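Local atomic coordinates of peptide methionine sulfoxide reductase MsrA (Corynebacterium diphtheriae, PDB entry 4D7L), a protein that reduces the S-epimer of methionine sulfoxide, free or within oxidised proteins, back to methionine, and so probably repairs proteins damaged by oxidation. Residues E105-V117 with T151-G163. Residues are numbered along the deposited sequence; the frame is centred on the assembly and turned at random.
Sequences ETCTGRTNHTEIV and TGTQYRSAIYTAG. With CAC (cacodylate ion), chain D; PGE (triethylene glycol), chain M.
E115 and Y155 meet in the active-site pocket of MsrA, where both reach a cacodylate ion, probably from the crystallisation liquor; the side chain of E115 lies about 5 Å from that of C72, the predicted catalytic cysteine, here in a disulfide with C226. Their side chains run alongside each other in the same direction, with E115 OE2 3.6 Å from Y155 CE1 and the carboxylate and ring planes 61° apart. Y155 OH is hydrogen-bonded to cacodylate O1, and E115 OE2 lies 2.6 Å from that same oxygen; Y103 OH also bonds the ion. The other carboxylate oxygen, OE1, accepts from the backbone N of Y73, while Q154 CG packs over one face of the Y155 ring.

The start of strand 114-121 is pinned to the 3-10 turn 153-155 by E115 N, which donates to Q154 O at 2.8 Å. R156, its chain extended from CG to NE, reaches N112 O end-on with NH1 and NH2. NH2 approaches almost in line with that carbonyl (2.8 Å, C=O...N 178°), whereas NH1, 2.9 Å from the same O, stands above the carbonyl plane and also donates to T153 O. T114 CB lies over one face of the guanidinium. These carbonyls, with E195 salt-bridged to NE, probably spread the charge of buried R156. With chi1 of T114 at -163°, OG1 is turned away from the backbone N and lies 3.0 Å from both Q154 O and R156 O. Farther along, I116 CD1 touches Y160 CE2 at 3.7 Å, the two side chains crossing nearly at a right angle, and Y160 OH bonds to E195.

Waters link T153 OG1 to G109 O and H113 O. The shared cacodylate oxygen is consistent with a pocket suited to a polar oxygen, such as that of a sulfoxide.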
loop_
_atom_site.group_PDB
_atom_site.type_symbol
_atom_site.label_atom_id
_atom_site.label_comp_id
_atom_site.label_asym_id
_atom_site.label_seq_id
_atom_site.Cartn_x
_atom_site.Cartn_y
_atom_site.Cartn_z
ATOM N N GLU A 105 -13.758 -6.947 -6.337
ATOM C CA GLU A 105 -14.436 -6.827 -5.041
ATOM C C GLU A 105 -13.934 -5.627 -4.225
ATOM O O GLU A 105 -14.728 -4.872 -3.652
ATOM C CB GLU A 105 -14.260 -8.118 -4.238
ATOM C CG GLU A 105 -15.100 -9.252 -4.799
ATOM C CD GLU A 105 -14.841 -10.587 -4.126
ATOM O OE1 GLU A 105 -13.724 -10.811 -3.603
ATOM O OE2 GLU A 105 -15.769 -11.419 -4.138
ATOM N N THR A 106 -12.622 -5.461 -4.160
ATOM C CA THR A 106 -12.051 -4.379 -3.373
ATOM C C THR A 106 -12.519 -3.016 -3.904
ATOM O O THR A 106 -12.826 -2.117 -3.116
ATOM C CB THR A 106 -10.509 -4.449 -3.369
ATOM O OG1 THR A 106 -10.101 -5.685 -2.766
ATOM C CG2 THR A 106 -9.905 -3.278 -2.610
ATOM N N CYS A 107 -12.619 -2.883 -5.226
ATOM C CA CYS A 107 -13.027 -1.611 -5.834
ATOM C C CYS A 107 -14.462 -1.226 -5.493
ATOM O O CYS A 107 -14.826 -0.059 -5.664
ATOM C CB CYS A 107 -12.866 -1.646 -7.361
ATOM S SG CYS A 107 -11.143 -1.813 -7.874
ATOM N N THR A 108 -15.279 -2.166 -5.004
ATOM C CA THR A 108 -16.644 -1.808 -4.565
ATOM C C THR A 108 -16.679 -1.009 -3.264
ATOM O O THR A 108 -17.730 -0.460 -2.882
ATOM C CB THR A 108 -17.538 -3.042 -4.331
ATOM O OG1 THR A 108 -17.057 -3.755 -3.188
ATOM C CG2 THR A 108 -17.547 -3.964 -5.564
ATOM N N GLY A 109 -15.564 -1.012 -2.544
ATOM C CA GLY A 109 -15.499 -0.401 -1.223
ATOM C C GLY A 109 -16.047 -1.305 -0.124
ATOM O O GLY A 109 -16.010 -0.943 1.040
ATOM N N ARG A 110 -16.544 -2.492 -0.473
ATOM C CA ARG A 110 -17.249 -3.317 0.532
ATOM C C ARG A 110 -16.373 -4.373 1.208
ATOM O O ARG A 110 -16.884 -5.281 1.847
ATOM C CB ARG A 110 -18.462 -3.971 -0.125
ATOM C CG ARG A 110 -19.439 -2.903 -0.618
ATOM C CD ARG A 110 -20.513 -3.479 -1.530
ATOM N NE ARG A 110 -21.262 -4.549 -0.891
ATOM C CZ ARG A 110 -22.131 -5.328 -1.532
ATOM N NH1 ARG A 110 -22.354 -5.154 -2.832
ATOM N NH2 ARG A 110 -22.769 -6.288 -0.877
ATOM N N THR A 111 -15.054 -4.222 1.106
ATOM C CA THR A 111 -14.135 -5.114 1.804
ATOM C C THR A 111 -13.432 -4.420 2.961
ATOM O O THR A 111 -12.823 -5.083 3.783
ATOM C CB THR A 111 -13.011 -5.658 0.884
ATOM O OG1 THR A 111 -12.086 -4.596 0.592
ATOM C CG2 THR A 111 -13.567 -6.279 -0.434
ATOM N N ASN A 112 -13.484 -3.087 2.960
ATOM C CA ASN A 112 -12.747 -2.204 3.882
ATOM C C ASN A 112 -11.229 -2.232 3.729
ATOM O O ASN A 112 -10.525 -1.523 4.450
ATOM C CB ASN A 112 -13.125 -2.505 5.344
ATOM C CG ASN A 112 -14.544 -2.070 5.671
ATOM O OD1 ASN A 112 -15.149 -1.295 4.918
ATOM N ND2 ASN A 112 -15.082 -2.546 6.807
ATOM N N HIS A 113 -10.705 -3.001 2.776
ATOM C CA HIS A 113 -9.256 -3.007 2.583
ATOM C C HIS A 113 -8.718 -1.738 1.927
ATOM O O HIS A 113 -9.441 -0.999 1.248
ATOM C CB HIS A 113 -8.804 -4.188 1.713
ATOM C CG HIS A 113 -8.933 -5.520 2.376
ATOM N ND1 HIS A 113 -8.186 -5.877 3.476
ATOM C CD2 HIS A 113 -9.710 -6.594 2.078
ATOM C CE1 HIS A 113 -8.503 -7.111 3.834
ATOM N NE2 HIS A 113 -9.420 -7.569 3.001
ATOM N N THR A 114 -7.441 -1.448 2.130
ATOM C CA THR A 114 -6.836 -0.380 1.349
ATOM C C THR A 114 -5.785 -1.003 0.432
ATOM O O THR A 114 -5.293 -2.112 0.680
ATOM C CB THR A 114 -6.229 0.730 2.231
ATOM O OG1 THR A 114 -6.016 1.905 1.435
ATOM C CG2 THR A 114 -4.902 0.286 2.861
ATOM N N GLU A 115 -5.476 -0.294 -0.646
ATOM C CA GLU A 115 -4.499 -0.753 -1.627
ATOM C C GLU A 115 -3.110 -0.632 -1.024
ATOM O O GLU A 115 -2.685 0.463 -0.650
ATOM C CB GLU A 115 -4.605 0.042 -2.930
ATOM C CG GLU A 115 -5.899 -0.279 -3.688
ATOM C CD GLU A 115 -5.927 0.277 -5.111
ATOM O OE1 GLU A 115 -4.927 0.889 -5.562
ATOM O OE2 GLU A 115 -6.981 0.110 -5.765
ATOM N N ILE A 116 -2.425 -1.764 -0.954
ATOM C CA ILE A 116 -1.176 -1.898 -0.207
ATOM C C ILE A 116 -0.048 -2.398 -1.076
ATOM O O ILE A 116 -0.251 -3.288 -1.911
ATOM C CB ILE A 116 -1.352 -2.884 0.977
ATOM C CG1 ILE A 116 -2.263 -2.259 2.041
ATOM C CG2 ILE A 116 0.011 -3.327 1.579
ATOM C CD1 ILE A 116 -1.620 -1.052 2.773
ATOM N N VAL A 117 1.139 -1.832 -0.858
ATOM C CA VAL A 117 2.379 -2.377 -1.372
ATOM C C VAL A 117 3.105 -3.116 -0.263
ATOM O O VAL A 117 3.387 -2.537 0.794
ATOM C CB VAL A 117 3.322 -1.282 -1.909
ATOM C CG1 VAL A 117 4.623 -1.917 -2.491
ATOM C CG2 VAL A 117 2.632 -0.433 -2.964
ATOM N N THR A 151 -11.024 8.622 -5.178
ATOM C CA THR A 151 -11.898 8.635 -4.006
ATOM C C THR A 151 -12.281 7.211 -3.600
ATOM O O THR A 151 -12.622 6.407 -4.454
ATOM C CB THR A 151 -13.190 9.448 -4.289
ATOM O OG1 THR A 151 -12.840 10.805 -4.568
ATOM C CG2 THR A 151 -14.090 9.428 -3.094
ATOM N N GLY A 152 -12.235 6.905 -2.307
ATOM C CA GLY A 152 -12.653 5.596 -1.830
ATOM C C GLY A 152 -11.837 5.195 -0.623
ATOM O O GLY A 152 -10.674 5.589 -0.482
ATOM N N THR A 153 -12.419 4.390 0.254
ATOM C CA THR A 153 -11.660 3.914 1.405
ATOM C C THR A 153 -10.464 3.065 1.001
ATOM O O THR A 153 -9.526 2.908 1.784
ATOM C CB THR A 153 -12.549 3.080 2.335
ATOM O OG1 THR A 153 -13.099 1.994 1.576
ATOM C CG2 THR A 153 -13.678 3.967 2.884
ATOM N N GLN A 154 -10.478 2.508 -0.208
ATOM C CA GLN A 154 -9.353 1.655 -0.624
ATOM C C GLN A 154 -8.130 2.486 -1.019
ATOM O O GLN A 154 -7.088 1.930 -1.338
ATOM C CB GLN A 154 -9.744 0.715 -1.790
ATOM C CG GLN A 154 -9.918 1.384 -3.192
ATOM C CD GLN A 154 -11.344 1.844 -3.432
ATOM O OE1 GLN A 154 -12.029 2.232 -2.496
ATOM N NE2 GLN A 154 -11.791 1.818 -4.697
ATOM N N TYR A 155 -8.238 3.811 -0.955
ATOM C CA TYR A 155 -7.088 4.659 -1.280
ATOM C C TYR A 155 -6.521 5.361 -0.048
ATOM O O TYR A 155 -5.656 6.233 -0.179
ATOM C CB TYR A 155 -7.474 5.701 -2.342
ATOM C CG TYR A 155 -7.889 5.026 -3.626
ATOM C CD1 TYR A 155 -6.950 4.364 -4.407
ATOM C CD2 TYR A 155 -9.221 5.012 -4.029
ATOM C CE1 TYR A 155 -7.315 3.704 -5.562
ATOM C CE2 TYR A 155 -9.601 4.379 -5.191
ATOM C CZ TYR A 155 -8.636 3.712 -5.953
ATOM O OH TYR A 155 -8.999 3.051 -7.103
ATOM N N ARG A 156 -6.996 4.984 1.140
ATOM C CA ARG A 156 -6.566 5.685 2.360
ATOM C C ARG A 156 -5.099 5.403 2.712
ATOM O O ARG A 156 -4.535 4.375 2.344
ATOM C CB ARG A 156 -7.468 5.317 3.553
ATOM C CG ARG A 156 -7.341 3.864 4.091
ATOM C CD ARG A 156 -8.470 3.626 5.120
ATOM N NE ARG A 156 -8.395 2.339 5.815
ATOM C CZ ARG A 156 -8.928 1.203 5.361
ATOM N NH1 ARG A 156 -9.519 1.180 4.170
ATOM N NH2 ARG A 156 -8.840 0.079 6.078
ATOM N N SER A 157 -4.497 6.327 3.456
ATOM C CA SER A 157 -3.091 6.225 3.853
ATOM C C SER A 157 -2.916 5.183 4.956
ATOM O O SER A 157 -3.730 5.146 5.888
ATOM C CB SER A 157 -2.611 7.597 4.344
ATOM O OG SER A 157 -1.246 7.566 4.714
ATOM N N ALA A 158 -1.897 4.326 4.853
ATOM C CA ALA A 158 -1.687 3.302 5.883
ATOM C C ALA A 158 -0.241 2.829 5.966
ATOM O O ALA A 158 0.505 2.853 4.973
ATOM C CB ALA A 158 -2.623 2.083 5.654
ATOM N N ILE A 159 0.143 2.415 7.168
ATOM C CA ILE A 159 1.373 1.660 7.387
ATOM C C ILE A 159 1.024 0.471 8.276
ATOM O O ILE A 159 0.611 0.653 9.428
ATOM C CB ILE A 159 2.476 2.491 8.065
ATOM C CG1 ILE A 159 2.834 3.718 7.220
ATOM C CG2 ILE A 159 3.739 1.624 8.282
ATOM C CD1 ILE A 159 3.711 4.731 7.959
ATOM N N TYR A 160 1.168 -0.747 7.756
ATOM C CA TYR A 160 0.975 -1.931 8.607
ATOM C C TYR A 160 2.318 -2.609 8.826
ATOM O O TYR A 160 3.083 -2.785 7.891
ATOM C CB TYR A 160 -0.026 -2.918 7.985
ATOM C CG TYR A 160 -1.363 -2.273 7.613
ATOM C CD1 TYR A 160 -2.043 -1.458 8.518
ATOM C CD2 TYR A 160 -1.928 -2.476 6.355
ATOM C CE1 TYR A 160 -3.274 -0.849 8.178
ATOM C CE2 TYR A 160 -3.145 -1.878 6.003
ATOM C CZ TYR A 160 -3.799 -1.074 6.916
ATOM O OH TYR A 160 -4.973 -0.491 6.565
ATOM N N THR A 161 2.609 -2.982 10.065
ATOM C CA THR A 161 3.927 -3.517 10.379
ATOM C C THR A 161 3.928 -5.037 10.605
ATOM O O THR A 161 2.885 -5.663 10.814
ATOM C CB THR A 161 4.507 -2.810 11.609
ATOM O OG1 THR A 161 3.620 -2.978 12.721
ATOM C CG2 THR A 161 4.683 -1.322 11.326
ATOM N N ALA A 162 5.108 -5.639 10.515
ATOM C CA ALA A 162 5.222 -7.089 10.593
ATOM C C ALA A 162 6.482 -7.510 11.344
ATOM O O ALA A 162 7.366 -6.694 11.621
ATOM C CB ALA A 162 5.224 -7.696 9.184
ATOM N N GLY A 163 6.579 -8.796 11.643
ATOM C CA GLY A 163 7.773 -9.321 12.288
ATOM C C GLY A 163 7.678 -9.343 13.797
ATOM O O GLY A 163 6.660 -8.962 14.374
HETATM AS AS CAC D . -5.993 1.557 -9.175
HETATM O O1 CAC D . -7.300 0.996 -8.171
HETATM O O2 CAC D . -5.551 3.172 -8.703
HETATM C C1 CAC D . -6.565 1.558 -11.052
HETATM C C2 CAC D . -4.448 0.367 -8.963
HETATM C C1 PGE M . -11.256 6.203 -8.155
HETATM O O1 PGE M . -10.330 6.815 -9.041
HETATM C C2 PGE M . -12.549 6.995 -8.064
HETATM O O2 PGE M . -12.304 8.350 -7.698
HETATM O O HOH W 1 -15.679 1.614 1.857
HETATM O O HOH W 2 -12.153 -0.655 1.076
HETATM O O HOH W 3 -3.588 3.219 -0.288
#